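Local coordinates for protein aspartate aminotransferase (Plasmodium falciparum, PDB 3K7Y) that probably catalyses amino-group transfer from L-aspartate to 2-oxoglutarate, giving oxaloacetate and L-glutamate, with pyridoxal 5'-phosphate as cofactor, at residues A[83-88]-A[241-246]; A[212-217]-A[229-234]. All coordinates share one frame; numbering follows the deposited sequence.

Contact 1: residues A[83-88]-A[241-246]. With PLP (pyridoxal-5'-phosphate), chain B.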
loop_
_atom_site.group_PDB
_atom_site.type_symbol
_atom_site.label_atom_id
_atom_site.label_comp_id
_atom_site.label_asym_id
_atom_site.label_seq_id
_atom_site.Cartn_x
_atom_site.Cartn_y
_atom_site.Cartn_z
ATOM N N ASN A 83 4.707 -15.750 -15.591
ATOM C CA ASN A 83 4.895 -17.164 -15.915
ATOM C C ASN A 83 3.805 -18.000 -15.230
ATOM O O ASN A 83 3.161 -18.844 -15.861
ATOM C CB ASN A 83 6.291 -17.658 -15.505
ATOM C CG ASN A 83 6.593 -19.060 -16.016
ATOM O OD1 ASN A 83 7.308 -19.217 -17.001
ATOM N ND2 ASN A 83 6.042 -20.084 -15.352
ATOM N N LEU A 84 3.579 -17.724 -13.947
ATOM C CA LEU A 84 2.669 -18.519 -13.146
ATOM C C LEU A 84 1.262 -18.534 -13.705
ATOM O O LEU A 84 0.602 -19.562 -13.640
ATOM C CB LEU A 84 2.677 -18.062 -11.688
ATOM C CG LEU A 84 4.021 -18.133 -10.959
ATOM C CD1 LEU A 84 3.858 -17.735 -9.502
ATOM C CD2 LEU A 84 4.605 -19.522 -11.063
ATOM N N ILE A 85 0.797 -17.421 -14.265
ATOM C CA ILE A 85 -0.566 -17.416 -14.778
ATOM C C ILE A 85 -0.671 -17.832 -16.231
ATOM O O ILE A 85 -1.603 -18.535 -16.590
ATOM C CB ILE A 85 -1.359 -16.112 -14.496
ATOM C CG1 ILE A 85 -0.707 -14.903 -15.163
ATOM C CG2 ILE A 85 -1.591 -15.913 -12.976
ATOM C CD1 ILE A 85 0.427 -14.257 -14.386
ATOM N N PHE A 86 0.279 -17.423 -17.063
ATOM C CA PHE A 86 0.209 -17.720 -18.499
ATOM C C PHE A 86 1.076 -18.919 -18.883
ATOM O O PHE A 86 1.109 -19.311 -20.040
ATOM C CB PHE A 86 0.599 -16.493 -19.346
ATOM C CG PHE A 86 -0.329 -15.287 -19.187
ATOM C CD1 PHE A 86 -1.436 -15.120 -20.021
ATOM C CD2 PHE A 86 -0.069 -14.302 -18.238
ATOM C CE1 PHE A 86 -2.276 -14.012 -19.887
ATOM C CE2 PHE A 86 -0.906 -13.196 -18.100
ATOM C CZ PHE A 86 -2.007 -13.051 -18.926
ATOM N N GLY A 87 1.772 -19.490 -17.906
ATOM C CA GLY A 87 2.599 -20.669 -18.119
ATOM C C GLY A 87 3.881 -20.320 -18.821
ATOM O O GLY A 87 4.396 -19.211 -18.668
ATOM N N ASN A 88 4.400 -21.283 -19.580
ATOM C CA ASN A 88 5.534 -21.043 -20.473
ATOM C C ASN A 88 5.665 -22.103 -21.568
ATOM O O ASN A 88 5.542 -23.297 -21.305
ATOM C CB ASN A 88 6.861 -20.861 -19.710
ATOM C CG ASN A 88 7.312 -22.114 -18.998
ATOM O OD1 ASN A 88 8.437 -22.569 -19.189
ATOM N ND2 ASN A 88 6.441 -22.677 -18.167
ATOM N N PHE A 241 -7.933 -9.487 -21.435
ATOM C CA PHE A 241 -8.545 -9.565 -20.107
ATOM C C PHE A 241 -7.609 -9.024 -19.027
ATOM O O PHE A 241 -6.583 -8.421 -19.339
ATOM C CB PHE A 241 -8.935 -11.015 -19.802
ATOM C CG PHE A 241 -7.814 -11.997 -20.006
ATOM C CD1 PHE A 241 -7.794 -12.820 -21.112
ATOM C CD2 PHE A 241 -6.776 -12.091 -19.084
ATOM C CE1 PHE A 241 -6.762 -13.718 -21.300
ATOM C CE2 PHE A 241 -5.742 -12.979 -19.266
ATOM C CZ PHE A 241 -5.733 -13.792 -20.373
ATOM N N SER A 242 -7.954 -9.245 -17.764
ATOM C CA SER A 242 -7.125 -8.784 -16.661
ATOM C C SER A 242 -7.014 -9.813 -15.564
ATOM O O SER A 242 -7.920 -10.637 -15.372
ATOM C CB SER A 242 -7.686 -7.504 -16.073
ATOM O OG SER A 242 -7.319 -6.423 -16.876
ATOM N N VAL A 243 -5.909 -9.752 -14.825
ATOM C CA VAL A 243 -5.697 -10.699 -13.741
ATOM C C VAL A 243 -5.232 -9.991 -12.462
ATOM O O VAL A 243 -4.230 -9.260 -12.470
ATOM C CB VAL A 243 -4.695 -11.822 -14.133
ATOM C CG1 VAL A 243 -4.762 -12.963 -13.132
ATOM C CG2 VAL A 243 -4.962 -12.346 -15.540
ATOM N N CYS A 244 -5.980 -10.199 -11.379
ATOM C CA CYS A 244 -5.533 -9.810 -10.055
ATOM C C CYS A 244 -5.037 -11.058 -9.371
ATOM O O CYS A 244 -5.771 -12.042 -9.259
ATOM C CB CYS A 244 -6.676 -9.190 -9.262
ATOM S SG CYS A 244 -7.369 -7.730 -10.078
ATOM N N GLN A 245 -3.796 -11.015 -8.903
ATOM C CA GLN A 245 -3.120 -12.199 -8.386
ATOM C C GLN A 245 -2.568 -11.930 -6.997
ATOM O O GLN A 245 -1.850 -10.950 -6.799
ATOM C CB GLN A 245 -2.022 -12.582 -9.365
ATOM C CG GLN A 245 -0.785 -13.292 -8.838
ATOM C CD GLN A 245 0.026 -13.910 -9.983
ATOM O OE1 GLN A 245 0.939 -14.711 -9.774
ATOM N NE2 GLN A 245 -0.334 -13.557 -11.203
ATOM N N SER A 246 -2.937 -12.780 -6.037
ATOM C CA SER A 246 -2.452 -12.690 -4.668
ATOM C C SER A 246 -1.549 -13.856 -4.358
ATOM O O SER A 246 -1.760 -14.960 -4.866
ATOM C CB SER A 246 -3.610 -12.705 -3.678
ATOM O OG SER A 246 -3.123 -12.835 -2.347
HETATM N N1 PLP B . -9.714 -12.240 -3.870
HETATM C C2 PLP B . -10.194 -13.322 -3.178
HETATM C C2A PLP B . -11.219 -14.171 -3.827
HETATM C C3 PLP B . -9.710 -13.604 -1.909
HETATM O O3 PLP B . -10.176 -14.698 -1.224
HETATM C C4 PLP B . -8.745 -12.775 -1.335
HETATM C C4A PLP B . -8.154 -13.205 -0.027
HETATM O O4A PLP B . -7.114 -13.878 -0.028
HETATM C C5 PLP B . -8.240 -11.665 -2.039
HETATM C C6 PLP B . -8.750 -11.408 -3.314
HETATM C C5A PLP B . -7.196 -10.686 -1.495
HETATM O O4P PLP B . -6.014 -11.248 -0.952
HETATM P P PLP B . -4.927 -10.313 -0.196
HETATM O O1P PLP B . -3.545 -10.891 -0.303
HETATM O O2P PLP B . -5.236 -10.291 1.277
HETATM O O3P PLP B . -4.968 -8.946 -0.840
#
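Ile-85, in the last turn of helix 75-86, and Val-243, on strand 241-246, mark the nearest backbone approach, their CA atoms 8.5 Å apart, and no hydrogen bond crosses this gap. The amide end of Gln-245 lies against two branches of Ile-85, with Ile-85 CG2 3.9 Å from Gln-245 CD and CD1 of the same isoleucine alongside NE2. Gln-245 gets there because its CG is roughly anti to the backbone N (chi1 151°) and the chain beyond stays extended. Ile-85 CG2 also meets Val-243 CG1 at 4.3 Å. The setting is the large domain of a class I aminotransferase: strand 241-246 runs between parallel strand 209-214 and antiparallel strand 258-264, and Phe-241, Val-243 and Gln-245 alternate onto the face that the helix covers. At the far end of the row, Phe-86 and Phe-241 come from opposite directions and meet rim to rim, planes 14° apart and centroids 5.8 Å apart, so this is not a stack. Past Gln-245 the strand delivers Ser-246 to the cofactor, where Ser-246 OG donates a 2.9 Å hydrogen bond to phosphate oxygen O1P and also pairs with Ser-248 N.

Contact 2: residues A[212-217]-A[229-234]. With PLP (pyridoxal-5'-phosphate), chain B.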
loop_
_atom_site.group_PDB
_atom_site.type_symbol
_atom_site.label_atom_id
_atom_site.label_comp_id
_atom_site.label_asym_id
_atom_site.label_seq_id
_atom_site.Cartn_x
_atom_site.Cartn_y
_atom_site.Cartn_z
ATOM N N PHE A 212 -10.056 -11.747 -14.045
ATOM C CA PHE A 212 -9.951 -12.976 -13.290
ATOM C C PHE A 212 -9.414 -12.670 -11.902
ATOM O O PHE A 212 -8.432 -11.919 -11.756
ATOM C CB PHE A 212 -9.026 -13.962 -14.005
ATOM C CG PHE A 212 -9.497 -14.364 -15.365
ATOM C CD1 PHE A 212 -9.118 -13.631 -16.496
ATOM C CD2 PHE A 212 -10.311 -15.475 -15.528
ATOM C CE1 PHE A 212 -9.548 -14.001 -17.775
ATOM C CE2 PHE A 212 -10.754 -15.855 -16.803
ATOM C CZ PHE A 212 -10.368 -15.115 -17.931
ATOM N N ASP A 213 -10.052 -13.241 -10.885
ATOM C CA ASP A 213 -9.507 -13.145 -9.537
ATOM C C ASP A 213 -8.814 -14.442 -9.109
ATOM O O ASP A 213 -9.459 -15.480 -8.896
ATOM C CB ASP A 213 -10.565 -12.742 -8.512
ATOM C CG ASP A 213 -9.949 -12.212 -7.207
ATOM O OD1 ASP A 213 -8.692 -12.250 -7.040
ATOM O OD2 ASP A 213 -10.728 -11.746 -6.343
ATOM N N ILE A 214 -7.491 -14.365 -8.976
ATOM C CA ILE A 214 -6.694 -15.524 -8.624
ATOM C C ILE A 214 -5.988 -15.316 -7.282
ATOM O O ILE A 214 -4.889 -14.766 -7.227
ATOM C CB ILE A 214 -5.727 -15.910 -9.776
ATOM C CG1 ILE A 214 -6.455 -16.769 -10.795
ATOM C CG2 ILE A 214 -4.556 -16.722 -9.273
ATOM C CD1 ILE A 214 -7.017 -16.002 -11.912
ATOM N N ALA A 215 -6.639 -15.765 -6.208
ATOM C CA ALA A 215 -6.053 -15.730 -4.877
ATOM C C ALA A 215 -5.412 -17.037 -4.420
ATOM O O ALA A 215 -4.613 -17.032 -3.476
ATOM C CB ALA A 215 -7.068 -15.301 -3.892
ATOM N N TYR A 216 -5.752 -18.150 -5.073
ATOM C CA TYR A 216 -5.266 -19.464 -4.627
ATOM C C TYR A 216 -4.811 -20.401 -5.749
ATOM O O TYR A 216 -5.377 -21.489 -5.916
ATOM C CB TYR A 216 -6.341 -20.193 -3.806
ATOM C CG TYR A 216 -7.093 -19.342 -2.826
ATOM C CD1 TYR A 216 -6.601 -19.133 -1.547
ATOM C CD2 TYR A 216 -8.312 -18.762 -3.172
ATOM C CE1 TYR A 216 -7.292 -18.355 -0.640
ATOM C CE2 TYR A 216 -9.006 -17.974 -2.270
ATOM C CZ TYR A 216 -8.490 -17.778 -1.005
ATOM O OH TYR A 216 -9.157 -16.997 -0.095
ATOM N N GLN A 217 -3.798 -20.007 -6.517
ATOM C CA GLN A 217 -3.237 -20.949 -7.481
ATOM C C GLN A 217 -2.663 -22.100 -6.675
ATOM O O GLN A 217 -1.807 -21.889 -5.815
ATOM C CB GLN A 217 -2.145 -20.315 -8.342
ATOM C CG GLN A 217 -2.551 -20.003 -9.776
ATOM C CD GLN A 217 -1.362 -20.019 -10.739
ATOM O OE1 GLN A 217 -0.296 -19.510 -10.434
ATOM N NE2 GLN A 217 -1.553 -20.604 -11.908
ATOM N N LEU A 229 -6.302 -22.958 -15.946
ATOM C CA LEU A 229 -6.466 -23.418 -17.331
ATOM C C LEU A 229 -7.307 -22.479 -18.184
ATOM O O LEU A 229 -6.919 -22.154 -19.310
ATOM C CB LEU A 229 -7.020 -24.852 -17.422
ATOM C CG LEU A 229 -7.250 -25.449 -18.823
ATOM C CD1 LEU A 229 -6.039 -25.319 -19.745
ATOM C CD2 LEU A 229 -7.663 -26.902 -18.717
ATOM N N LEU A 230 -8.448 -22.043 -17.656
ATOM C CA LEU A 230 -9.347 -21.220 -18.438
ATOM C C LEU A 230 -8.584 -20.049 -19.009
ATOM O O LEU A 230 -8.787 -19.675 -20.169
ATOM C CB LEU A 230 -10.493 -20.702 -17.597
ATOM C CG LEU A 230 -11.859 -20.574 -18.275
ATOM C CD1 LEU A 230 -12.597 -19.427 -17.613
ATOM C CD2 LEU A 230 -11.831 -20.392 -19.793
ATOM N N ILE A 231 -7.694 -19.488 -18.193
ATOM C CA ILE A 231 -6.907 -18.335 -18.600
ATOM C C ILE A 231 -6.048 -18.718 -19.793
ATOM O O ILE A 231 -6.007 -17.989 -20.790
ATOM C CB ILE A 231 -6.045 -17.790 -17.445
ATOM C CG1 ILE A 231 -6.947 -17.152 -16.394
ATOM C CG2 ILE A 231 -5.041 -16.764 -17.953
ATOM C CD1 ILE A 231 -6.248 -16.742 -15.125
ATOM N N ARG A 232 -5.381 -19.865 -19.696
ATOM C CA ARG A 232 -4.483 -20.315 -20.764
ATOM C C ARG A 232 -5.234 -20.679 -22.042
ATOM O O ARG A 232 -4.794 -20.362 -23.151
ATOM C CB ARG A 232 -3.585 -21.452 -20.283
ATOM C CG ARG A 232 -2.403 -20.930 -19.489
ATOM C CD ARG A 232 -1.790 -21.991 -18.626
ATOM N NE ARG A 232 -1.074 -21.420 -17.491
ATOM C CZ ARG A 232 -0.052 -22.014 -16.885
ATOM N NH1 ARG A 232 0.392 -23.179 -17.327
ATOM N NH2 ARG A 232 0.547 -21.438 -15.849
ATOM N N LYS A 233 -6.388 -21.306 -21.874
ATOM C CA LYS A 233 -7.262 -21.566 -23.001
ATOM C C LYS A 233 -7.684 -20.239 -23.652
ATOM O O LYS A 233 -7.507 -20.074 -24.855
ATOM C CB LYS A 233 -8.448 -22.433 -22.580
ATOM C CG LYS A 233 -8.864 -23.395 -23.663
ATOM C CD LYS A 233 -9.451 -24.707 -23.126
ATOM C CE LYS A 233 -10.008 -25.526 -24.302
ATOM N NZ LYS A 233 -10.645 -26.829 -23.943
ATOM N N PHE A 234 -8.194 -19.297 -22.850
ATOM C CA PHE A 234 -8.479 -17.915 -23.282
ATOM C C PHE A 234 -7.359 -17.300 -24.120
ATOM O O PHE A 234 -7.609 -16.661 -25.143
ATOM C CB PHE A 234 -8.660 -17.012 -22.066
ATOM C CG PHE A 234 -10.082 -16.683 -21.742
ATOM C CD1 PHE A 234 -10.826 -17.488 -20.891
ATOM C CD2 PHE A 234 -10.664 -15.530 -22.240
ATOM C CE1 PHE A 234 -12.143 -17.164 -20.571
ATOM C CE2 PHE A 234 -11.979 -15.210 -21.923
ATOM C CZ PHE A 234 -12.716 -16.032 -21.090
HETATM N N1 PLP B . -9.714 -12.240 -3.870
HETATM C C2 PLP B . -10.194 -13.322 -3.178
HETATM C C2A PLP B . -11.219 -14.171 -3.827
HETATM C C3 PLP B . -9.710 -13.604 -1.909
HETATM O O3 PLP B . -10.176 -14.698 -1.224
HETATM C C4 PLP B . -8.745 -12.775 -1.335
HETATM C C4A PLP B . -8.154 -13.205 -0.027
HETATM O O4A PLP B . -7.114 -13.878 -0.028
HETATM C C5 PLP B . -8.240 -11.665 -2.039
HETATM C C6 PLP B . -8.750 -11.408 -3.314
HETATM C C5A PLP B . -7.196 -10.686 -1.495
HETATM O O4P PLP B . -6.014 -11.248 -0.952
HETATM P P PLP B . -4.927 -10.313 -0.196
HETATM O O1P PLP B . -3.545 -10.891 -0.303
HETATM O O2P PLP B . -5.236 -10.291 1.277
HETATM O O3P PLP B . -4.968 -8.946 -0.840
#
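Phe-212 presents one ring face to Ile-231, whose CG1 sits over the ring centre in a CH-pi contact, 3.9 Å from the centroid of Phe-212. Its rim meets two other residues near the ring plane: Leu-230 CD1, 4.1 Å from Phe-212 CE2, and the ring of Phe-234. The two aromatic rings form a T-shaped pair, planes at 83° and centroids 5.2 Å apart, in which Phe-212 CZ points at the centre of one face of Phe-234. Phe-212 CG lies anti to its carbonyl carbon (chi1 -61°), which carries the ring out to all three helix residues. Farther along the strand, Ile-214 and Ile-231 reach toward each other tip to tip through their CD1 atoms. Strand 212-214 and helix 229-234 run 10.9 Å apart at closest approach, with directions 140° from parallel, as the first strand and the helix of a beta-alpha-beta unit completed by strand 241-246. Asp-213 turns away from the helix, and its OD2 lies 2.7 Å from the pyridine N1 of the cofactor. Ala-215 CB packs 3.7 Å from C3 of that ring, while Tyr-216 OH shares a 2.8 Å hydrogen bond with its O3. The helix side is apolar at these touching points, whereas Asp-213 and Tyr-216 turn polar groups to the cofactor; the aspartate beside N1 is consistent with the family's way of supporting the cofactor as an electron sink.

How the contacts relate
From the N terminus, 83-88 comes first, and the chain then passes through 152 residues before 241-246 closes contact 1. Contact 2 lies wholly within that excursion: 212-217 and 229-234 close a short loop of 11 residues, and the helix leads on to strand 241-246. The contacts' centres are about 7 Å apart. Strands 209-214 and 241-246 are sheet neighbours, joined by probable hydrogen bonds such as Phe-212 N to Ser-242 O (2.7 Å), and Phe-212 meets Phe-241 edge-to-face. The two helices are linked as well, since Arg-232 NE bonds Ile-85 O. Both strands lead at their C-terminal ends to pyridoxal 5'-phosphate.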